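Local coordinates for BRO1 protein (Saccharomyces cerevisiae, PDB 1ZB1) that sorts cargo into the intralumenal vesicles of multivesicular bodies and recruits the DOA4 deubiquitinase to endosomes, its Bro1 domain possibly binding SNF7, at residues A[189-194]-A[342-347]; A[214-219]-A[336-341]; A[221-226]-A[250-255]. All blocks are in the same frame, centred on the assembly; numbering follows the deposited sequence.

Contact 1: A[189-194]-A[342-347]; sequences EAQELF and DAIKSP
The polar part of this contact rests on Q191, whose carboxamide accepts a backbone N-H from the irregular chain 342-347. A343 N donates to Q191 OE1 at 2.9 Å, with an N-H...O angle of 159° and the donor tilted modestly from the carbonyl plane. CG of Q191 stands anti to the backbone N (chi1 177°), and a bend at chi2 (69°) then turns the amide off the helix toward the passing chain. The other end of the amide is used as well: NE2 donates to L214 O on helix 208-230, so the group is gripped at both ends and its rotation is fixed. On the loop side, D342 OD1 accepts from I344 N at 3.1 Å, closing an Asx turn; the same oxygen also bonds H187 NE2, one turn before Q191 on helix 176-198.

The apolar part is made by A343 and I344 of the loop. I344 sends CG1 to 3.6 Å from A190 CB, while I344 CD1 is wedged against Q191, 3.0 Å from Q191 OE1 and also close to its CA, so packing is tight beside the hydrogen bond. A343 sets its methyl over one face of the F194 ring as a CH-pi contact, CB 3.8 Å from the ring centroid, displaced toward the CD2-CE2 edge. I344 also touches T153 of helix 146-165, and farther along P347 O takes a hydrogen bond from S157 there.

The arrangement is that of an irregular connector, pinned by a glutamine and an Asx turn, laid over packed helices of the elongated, alpha-helical Bro1 domain.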
loop_
_atom_site.group_PDB
_atom_site.type_symbol
_atom_site.label_atom_id
_atom_site.label_comp_id
_atom_site.label_asym_id
_atom_site.label_seq_id
_atom_site.Cartn_x
_atom_site.Cartn_y
_atom_site.Cartn_z
ATOM N N GLU A 189 4.314 0.037 -5.471
ATOM C CA GLU A 189 3.792 -1.138 -6.167
ATOM C C GLU A 189 2.767 -0.765 -7.233
ATOM O O GLU A 189 2.727 -1.378 -8.304
ATOM C CB GLU A 189 3.179 -2.137 -5.179
ATOM C CG GLU A 189 4.189 -2.750 -4.211
ATOM C CD GLU A 189 3.593 -3.836 -3.336
ATOM O OE1 GLU A 189 2.375 -3.779 -3.061
ATOM O OE2 GLU A 189 4.342 -4.743 -2.910
ATOM N N ALA A 190 1.936 0.234 -6.947
ATOM C CA ALA A 190 0.940 0.670 -7.921
ATOM C C ALA A 190 1.654 1.181 -9.182
ATOM O O ALA A 190 1.297 0.808 -10.302
ATOM C CB ALA A 190 0.059 1.769 -7.322
ATOM N N GLN A 191 2.661 2.029 -8.988
ATOM C CA GLN A 191 3.448 2.588 -10.096
ATOM C C GLN A 191 4.123 1.445 -10.860
ATOM O O GLN A 191 4.112 1.411 -12.091
ATOM C CB GLN A 191 4.516 3.549 -9.552
ATOM C CG GLN A 191 5.469 4.162 -10.601
ATOM C CD GLN A 191 4.776 5.147 -11.536
ATOM O OE1 GLN A 191 3.747 5.723 -11.190
ATOM N NE2 GLN A 191 5.352 5.357 -12.722
ATOM N N GLU A 192 4.705 0.508 -10.119
ATOM C CA GLU A 192 5.375 -0.635 -10.726
ATOM C C GLU A 192 4.426 -1.427 -11.632
ATOM O O GLU A 192 4.790 -1.794 -12.754
ATOM C CB GLU A 192 5.952 -1.542 -9.634
ATOM C CG GLU A 192 6.451 -2.884 -10.133
ATOM C CD GLU A 192 7.109 -3.707 -9.038
ATOM O OE1 GLU A 192 6.678 -3.614 -7.869
ATOM O OE2 GLU A 192 8.047 -4.463 -9.353
ATOM N N LEU A 193 3.213 -1.691 -11.156
ATOM C CA LEU A 193 2.239 -2.434 -11.957
ATOM C C LEU A 193 1.840 -1.644 -13.208
ATOM O O LEU A 193 1.520 -2.229 -14.248
ATOM C CB LEU A 193 0.998 -2.757 -11.116
ATOM C CG LEU A 193 0.809 -4.207 -10.638
ATOM C CD1 LEU A 193 2.139 -4.840 -10.279
ATOM C CD2 LEU A 193 -0.144 -4.232 -9.455
ATOM N N PHE A 194 1.872 -0.318 -13.111
ATOM C CA PHE A 194 1.519 0.529 -14.251
ATOM C C PHE A 194 2.564 0.342 -15.354
ATOM O O PHE A 194 2.226 0.236 -16.538
ATOM C CB PHE A 194 1.463 2.000 -13.829
ATOM C CG PHE A 194 0.928 2.914 -14.898
ATOM C CD1 PHE A 194 -0.427 2.912 -15.219
ATOM C CD2 PHE A 194 1.778 3.760 -15.600
ATOM C CE1 PHE A 194 -0.928 3.742 -16.227
ATOM C CE2 PHE A 194 1.289 4.595 -16.610
ATOM C CZ PHE A 194 -0.067 4.583 -16.922
ATOM N N ASP A 342 5.276 10.174 -12.287
ATOM C CA ASP A 342 4.444 9.466 -11.306
ATOM C C ASP A 342 3.026 9.360 -11.878
ATOM O O ASP A 342 2.344 10.373 -12.027
ATOM C CB ASP A 342 4.405 10.267 -10.001
ATOM C CG ASP A 342 3.807 9.486 -8.840
ATOM O OD1 ASP A 342 2.996 8.565 -9.072
ATOM O OD2 ASP A 342 4.149 9.810 -7.688
ATOM N N ALA A 343 2.575 8.145 -12.179
ATOM C CA ALA A 343 1.248 7.946 -12.765
ATOM C C ALA A 343 0.111 7.656 -11.778
ATOM O O ALA A 343 -1.036 7.482 -12.190
ATOM C CB ALA A 343 1.312 6.824 -13.797
ATOM N N ILE A 344 0.419 7.608 -10.488
ATOM C CA ILE A 344 -0.597 7.301 -9.488
ATOM C C ILE A 344 -1.164 8.521 -8.767
ATOM O O ILE A 344 -0.451 9.233 -8.059
ATOM C CB ILE A 344 -0.050 6.283 -8.436
ATOM C CG1 ILE A 344 0.083 4.894 -9.066
ATOM C CG2 ILE A 344 -1.000 6.180 -7.246
ATOM C CD1 ILE A 344 1.031 4.818 -10.211
ATOM N N LYS A 345 -2.456 8.748 -8.958
ATOM C CA LYS A 345 -3.151 9.860 -8.323
ATOM C C LYS A 345 -4.070 9.272 -7.259
ATOM O O LYS A 345 -5.093 8.668 -7.581
ATOM C CB LYS A 345 -3.978 10.630 -9.357
ATOM C CG LYS A 345 -3.164 11.215 -10.504
ATOM C CD LYS A 345 -4.062 11.939 -11.502
ATOM C CE LYS A 345 -3.261 12.525 -12.659
ATOM N NZ LYS A 345 -4.134 13.276 -13.609
ATOM N N SER A 346 -3.710 9.449 -5.995
ATOM C CA SER A 346 -4.509 8.895 -4.912
ATOM C C SER A 346 -5.688 9.770 -4.510
ATOM O O SER A 346 -5.558 10.986 -4.361
ATOM C CB SER A 346 -3.640 8.642 -3.681
ATOM O OG SER A 346 -3.335 9.856 -3.017
ATOM N N PRO A 347 -6.862 9.150 -4.334
ATOM C CA PRO A 347 -8.074 9.867 -3.939
ATOM C C PRO A 347 -7.978 10.082 -2.433
ATOM O O PRO A 347 -7.100 9.516 -1.786
ATOM C CB PRO A 347 -9.173 8.890 -4.324
ATOM C CG PRO A 347 -8.547 7.575 -3.986
ATOM C CD PRO A 347 -7.143 7.717 -4.539
#

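Contact 2: A[214-219]-A[336-341]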
loop_
_atom_site.group_PDB
_atom_site.type_symbol
_atom_site.label_atom_id
_atom_site.label_comp_id
_atom_site.label_asym_id
_atom_site.label_seq_id
_atom_site.Cartn_x
_atom_site.Cartn_y
_atom_site.Cartn_z
ATOM N N LEU A 214 8.508 6.546 -16.597
ATOM C CA LEU A 214 7.697 5.812 -15.629
ATOM C C LEU A 214 8.566 4.891 -14.779
ATOM O O LEU A 214 8.302 4.697 -13.590
ATOM C CB LEU A 214 6.629 4.985 -16.351
ATOM C CG LEU A 214 5.533 5.789 -17.059
ATOM C CD1 LEU A 214 4.699 4.872 -17.925
ATOM C CD2 LEU A 214 4.675 6.495 -16.021
ATOM N N SER A 215 9.599 4.324 -15.400
ATOM C CA SER A 215 10.513 3.435 -14.702
ATOM C C SER A 215 11.318 4.225 -13.690
ATOM O O SER A 215 11.572 3.748 -12.590
ATOM C CB SER A 215 11.460 2.751 -15.690
ATOM O OG SER A 215 10.774 1.780 -16.458
ATOM N N ARG A 216 11.715 5.438 -14.056
ATOM C CA ARG A 216 12.488 6.257 -13.140
ATOM C C ARG A 216 11.657 6.555 -11.903
ATOM O O ARG A 216 12.169 6.540 -10.784
ATOM C CB ARG A 216 12.918 7.569 -13.796
ATOM C CG ARG A 216 13.849 8.380 -12.915
ATOM C CD ARG A 216 15.127 7.597 -12.618
ATOM N NE ARG A 216 15.825 8.077 -11.428
ATOM C CZ ARG A 216 16.310 9.306 -11.281
ATOM N NH1 ARG A 216 16.177 10.200 -12.254
ATOM N NH2 ARG A 216 16.928 9.641 -10.156
ATOM N N ALA A 217 10.373 6.822 -12.106
ATOM C CA ALA A 217 9.488 7.117 -10.988
ATOM C C ALA A 217 9.374 5.900 -10.064
ATOM O O ALA A 217 9.361 6.045 -8.841
ATOM C CB ALA A 217 8.109 7.538 -11.502
ATOM N N THR A 218 9.300 4.706 -10.649
ATOM C CA THR A 218 9.201 3.474 -9.862
ATOM C C THR A 218 10.426 3.357 -8.958
ATOM O O THR A 218 10.321 3.015 -7.773
ATOM C CB THR A 218 9.119 2.234 -10.771
ATOM O OG1 THR A 218 8.003 2.369 -11.662
ATOM C CG2 THR A 218 8.935 0.966 -9.936
ATOM N N CYS A 219 11.588 3.659 -9.527
ATOM C CA CYS A 219 12.841 3.620 -8.788
ATOM C C CYS A 219 12.791 4.602 -7.621
ATOM O O CYS A 219 13.062 4.229 -6.480
ATOM C CB CYS A 219 14.015 3.974 -9.711
ATOM S SG CYS A 219 15.529 4.403 -8.819
ATOM N N ASP A 336 19.858 13.088 -13.960
ATOM C CA ASP A 336 18.636 13.884 -13.958
ATOM C C ASP A 336 18.196 14.228 -15.375
ATOM O O ASP A 336 17.347 15.095 -15.582
ATOM C CB ASP A 336 18.834 15.164 -13.142
ATOM C CG ASP A 336 18.960 14.889 -11.654
ATOM O OD1 ASP A 336 19.136 15.852 -10.876
ATOM O OD2 ASP A 336 18.879 13.705 -11.260
ATOM N N SER A 337 18.786 13.542 -16.348
ATOM C CA SER A 337 18.442 13.748 -17.747
ATOM C C SER A 337 17.101 13.060 -17.981
ATOM O O SER A 337 16.345 13.430 -18.881
ATOM C CB SER A 337 19.513 13.136 -18.654
ATOM O OG SER A 337 19.197 13.319 -20.022
ATOM N N ILE A 338 16.819 12.051 -17.160
ATOM C CA ILE A 338 15.567 11.308 -17.243
ATOM C C ILE A 338 14.612 11.902 -16.217
ATOM O O ILE A 338 14.870 11.848 -15.017
ATOM C CB ILE A 338 15.770 9.814 -16.922
ATOM C CG1 ILE A 338 16.834 9.221 -17.848
ATOM C CG2 ILE A 338 14.453 9.067 -17.091
ATOM C CD1 ILE A 338 17.144 7.761 -17.576
ATOM N N LYS A 339 13.510 12.464 -16.700
ATOM C CA LYS A 339 12.516 13.096 -15.838
ATOM C C LYS A 339 11.391 12.138 -15.439
ATOM O O LYS A 339 10.533 11.787 -16.250
ATOM C CB LYS A 339 11.949 14.317 -16.557
ATOM C CG LYS A 339 13.037 15.247 -17.076
ATOM C CD LYS A 339 12.507 16.208 -18.123
ATOM C CE LYS A 339 13.640 17.000 -18.760
ATOM N NZ LYS A 339 13.162 17.868 -19.874
ATOM N N ALA A 340 11.406 11.729 -14.175
ATOM C CA ALA A 340 10.419 10.796 -13.633
ATOM C C ALA A 340 8.964 11.222 -13.822
ATOM O O ALA A 340 8.633 12.405 -13.740
ATOM C CB ALA A 340 10.698 10.559 -12.151
ATOM N N LEU A 341 8.103 10.239 -14.071
ATOM C CA LEU A 341 6.677 10.482 -14.255
ATOM C C LEU A 341 5.858 9.577 -13.326
ATOM O O LEU A 341 5.768 8.369 -13.549
ATOM C CB LEU A 341 6.274 10.221 -15.708
ATOM C CG LEU A 341 4.793 10.444 -16.037
ATOM C CD1 LEU A 341 4.451 11.907 -15.842
ATOM C CD2 LEU A 341 4.496 10.014 -17.466
#
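R216 and A217 of helix 208-230 meet I338 and A340 where the long connector between helices 303-322 and 349-371 runs over the helical solenoid of the Bro1 domain. The chain 336-341 has no regular secondary structure here, yet its backbone comes very near the helix: the CA atoms of A217 and A340 are 4.6 Å apart. Small side chains make that approach possible, with A217 CB and A340 CB 4.0 Å from each other and the A340 methyl resting against the helix backbone at A217.

The R216 side chain runs beside the connector. Its CG extends anti to the backbone N (chi1 -174°), then the chain bends at chi2 (61°), which leaves the aliphatic portion beside the loop and carries the guanidinium along it. R216 CB lies 3.9 Å from I338 CG2, and R216 CG packs against the A340 methyl. Farther out, I338 O sits at the edge of the guanidinium, near its plane, with R216 NH1 3.5 Å away. The carboxylate of D336 is of opposite charge but stands beyond salt-bridge range, D336 OD2 being 4.5 Å from R216 NH1, and this residue is poorly ordered, so any attraction is probably weak. I338 and R216 both also touch S259, so the connector borders helix 242-269 as well as 208-230.

At the other end, L214 and L341 lie side by side and point the same way. L214 keeps CG beside its backbone N whereas L341 has it anti, and these different turns bring the two CD2 methyls together at 3.8 Å. F194 of helix 176-198 backs L214. Closer still is the carbonyl oxygen L341 O, 3.2 Å from A217 CB and 3.3 Å from L214 CD2.

Contact 3: A[221-226]-A[250-255]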
loop_
_atom_site.group_PDB
_atom_site.type_symbol
_atom_site.label_atom_id
_atom_site.label_comp_id
_atom_site.label_asym_id
_atom_site.label_seq_id
_atom_site.Cartn_x
_atom_site.Cartn_y
_atom_site.Cartn_z
ATOM N N LEU A 221 10.290 5.866 -6.064
ATOM C CA LEU A 221 9.325 5.433 -5.061
ATOM C C LEU A 221 9.905 4.352 -4.139
ATOM O O LEU A 221 9.754 4.418 -2.915
ATOM C CB LEU A 221 8.058 4.924 -5.752
ATOM C CG LEU A 221 6.873 5.888 -5.920
ATOM C CD1 LEU A 221 7.306 7.335 -5.754
ATOM C CD2 LEU A 221 6.231 5.653 -7.282
ATOM N N PHE A 222 10.561 3.350 -4.712
ATOM C CA PHE A 222 11.147 2.307 -3.878
ATOM C C PHE A 222 12.327 2.878 -3.085
ATOM O O PHE A 222 12.681 2.360 -2.029
ATOM C CB PHE A 222 11.564 1.107 -4.735
ATOM C CG PHE A 222 10.422 0.174 -5.047
ATOM C CD1 PHE A 222 9.848 -0.602 -4.039
ATOM C CD2 PHE A 222 9.896 0.096 -6.335
ATOM C CE1 PHE A 222 8.761 -1.443 -4.308
ATOM C CE2 PHE A 222 8.813 -0.739 -6.618
ATOM C CZ PHE A 222 8.243 -1.512 -5.602
ATOM N N GLN A 223 12.909 3.962 -3.591
ATOM C CA GLN A 223 14.023 4.636 -2.922
ATOM C C GLN A 223 13.533 5.150 -1.558
ATOM O O GLN A 223 14.278 5.163 -0.582
ATOM C CB GLN A 223 14.508 5.809 -3.785
ATOM C CG GLN A 223 15.685 6.603 -3.226
ATOM C CD GLN A 223 16.952 5.783 -3.114
ATOM O OE1 GLN A 223 17.168 5.084 -2.123
ATOM N NE2 GLN A 223 17.794 5.850 -4.140
ATOM N N LYS A 224 12.272 5.572 -1.504
ATOM C CA LYS A 224 11.672 6.073 -0.265
ATOM C C LYS A 224 11.592 4.981 0.797
ATOM O O LYS A 224 11.875 5.225 1.971
ATOM C CB LYS A 224 10.256 6.596 -0.517
ATOM C CG LYS A 224 10.148 7.889 -1.299
ATOM C CD LYS A 224 8.674 8.290 -1.390
ATOM C CE LYS A 224 8.462 9.581 -2.171
ATOM N NZ LYS A 224 7.000 9.877 -2.308
ATOM N N CYS A 225 11.180 3.786 0.380
ATOM C CA CYS A 225 11.055 2.642 1.278
ATOM C C CYS A 225 12.446 2.201 1.722
ATOM O O CYS A 225 12.668 1.856 2.885
ATOM C CB CYS A 225 10.350 1.481 0.563
ATOM S SG CYS A 225 8.686 1.867 -0.080
ATOM N N HIS A 226 13.375 2.208 0.772
ATOM C CA HIS A 226 14.757 1.841 1.035
ATOM C C HIS A 226 15.310 2.747 2.132
ATOM O O HIS A 226 15.856 2.269 3.123
ATOM C CB HIS A 226 15.593 2.018 -0.240
ATOM C CG HIS A 226 17.060 1.804 -0.038
ATOM N ND1 HIS A 226 17.653 0.565 -0.134
ATOM C CD2 HIS A 226 18.049 2.671 0.286
ATOM C CE1 HIS A 226 18.945 0.676 0.120
ATOM N NE2 HIS A 226 19.211 1.945 0.377
ATOM N N CYS A 250 16.565 -4.347 -4.384
ATOM C CA CYS A 250 16.730 -4.920 -5.711
ATOM C C CYS A 250 15.904 -4.115 -6.723
ATOM O O CYS A 250 16.415 -3.689 -7.768
ATOM C CB CYS A 250 16.280 -6.379 -5.711
ATOM S SG CYS A 250 16.568 -7.242 -7.273
ATOM N N LYS A 251 14.633 -3.896 -6.398
ATOM C CA LYS A 251 13.739 -3.150 -7.277
ATOM C C LYS A 251 14.226 -1.737 -7.593
ATOM O O LYS A 251 14.138 -1.295 -8.742
ATOM C CB LYS A 251 12.319 -3.096 -6.687
ATOM C CG LYS A 251 11.567 -4.431 -6.745
ATOM C CD LYS A 251 10.093 -4.288 -6.356
ATOM C CE LYS A 251 9.326 -5.598 -6.570
ATOM N NZ LYS A 251 7.889 -5.512 -6.162
ATOM N N LEU A 252 14.757 -1.030 -6.603
ATOM C CA LEU A 252 15.222 0.329 -6.868
ATOM C C LEU A 252 16.339 0.347 -7.915
ATOM O O LEU A 252 16.316 1.174 -8.826
ATOM C CB LEU A 252 15.664 1.014 -5.571
ATOM C CG LEU A 252 17.057 0.878 -4.973
ATOM C CD1 LEU A 252 18.051 1.730 -5.755
ATOM C CD2 LEU A 252 17.005 1.360 -3.521
ATOM N N HIS A 253 17.306 -0.560 -7.801
ATOM C CA HIS A 253 18.382 -0.616 -8.789
ATOM C C HIS A 253 17.860 -1.153 -10.120
ATOM O O HIS A 253 18.217 -0.649 -11.180
ATOM C CB HIS A 253 19.529 -1.513 -8.310
ATOM C CG HIS A 253 20.323 -0.932 -7.186
ATOM N ND1 HIS A 253 21.025 0.248 -7.306
ATOM C CD2 HIS A 253 20.526 -1.366 -5.920
ATOM C CE1 HIS A 253 21.627 0.516 -6.161
ATOM N NE2 HIS A 253 21.340 -0.448 -5.304
ATOM N N PHE A 254 17.012 -2.175 -10.066
ATOM C CA PHE A 254 16.477 -2.762 -11.293
ATOM C C PHE A 254 15.679 -1.778 -12.144
ATOM O O PHE A 254 15.811 -1.756 -13.371
ATOM C CB PHE A 254 15.588 -3.963 -10.988
ATOM C CG PHE A 254 15.025 -4.613 -12.219
ATOM C CD1 PHE A 254 15.845 -5.350 -13.065
ATOM C CD2 PHE A 254 13.682 -4.461 -12.553
ATOM C CE1 PHE A 254 15.339 -5.926 -14.228
ATOM C CE2 PHE A 254 13.164 -5.032 -13.712
ATOM C CZ PHE A 254 13.995 -5.768 -14.554
ATOM N N TYR A 255 14.837 -0.972 -11.505
ATOM C CA TYR A 255 14.045 -0.021 -12.264
ATOM C C TYR A 255 14.881 1.159 -12.739
ATOM O O TYR A 255 14.591 1.757 -13.773
ATOM C CB TYR A 255 12.809 0.393 -11.453
ATOM C CG TYR A 255 11.767 -0.707 -11.506
ATOM C CD1 TYR A 255 11.170 -1.056 -12.719
ATOM C CD2 TYR A 255 11.445 -1.465 -10.378
ATOM C CE1 TYR A 255 10.290 -2.134 -12.813
ATOM C CE2 TYR A 255 10.563 -2.546 -10.464
ATOM C CZ TYR A 255 9.993 -2.875 -11.684
ATOM O OH TYR A 255 9.143 -3.956 -11.793
#
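F222 and K251 meet with the ring presenting a face and the lysine laying its alkyl chain over it. K251 CD stands 3.8 Å from the centroid of the F222 ring and 28° off the ring normal, a CH-pi contact displaced toward the rim, where F222 CZ is the nearest ring atom at 3.4 Å. CB of the lysine touches the opposite end of the ring, near CG and CD2, so the chain runs obliquely along the ring's length. This follows from its shape: K251 is extended beyond CG, every later torsion anti, and it carries NZ past the ring rather than onto it.

L252 makes the second pairing. Its CG occupies the crowded position between the backbone N and the carbonyl carbon (chi1 86°), an uncommon choice in a helix, and this swings the isobutyl group across toward helix 208-230. There L252 CD2 lies over one face of the H226 imidazole, 3.5 Å from H226 CG, and it also meets H226 CB. The imidazole has its own tether, since ND1 is hydrogen-bonded to T249 OG1. Between these pairings, F222 CB and L252 CB face each other at 4.2 Å. The two segments run roughly antiparallel, at 151° between their directions, and their axes come within 8.6 Å.

No hydrogen bond joins the two segments, so the contact is largely apolar, with aliphatic groups on ring faces and one CB-CB meeting. The lysine's ammonium is instead paired in the protein interior: NZ forms a salt bridge with E192 OE1 of helix 176-198 and bonds Y9 O. Buried charge and apolar packing thus share one side chain, its methylenes serving F222 and its nitrogen probably compensating the glutamate.

Overall arrangement
The three contacts join successive helices of the Bro1 domain to each other and to one late connector. Helix 208-230 serves contacts 2 and 3, whose centres are about 12 Å apart; contact 1, on the preceding helix 176-198, lies about 13 and 14 Å from their centres. In sequence they are nested: contact 3 links neighbouring helices and falls within the span closed by contact 2, which contact 1 encloses in turn. Residues 336-347 therefore run as one strip over helices 208-230 and then 176-198. Helix 176-198 meets this connector through Q191 and, on another side, helix 242-269 through E192, so it lies between the two.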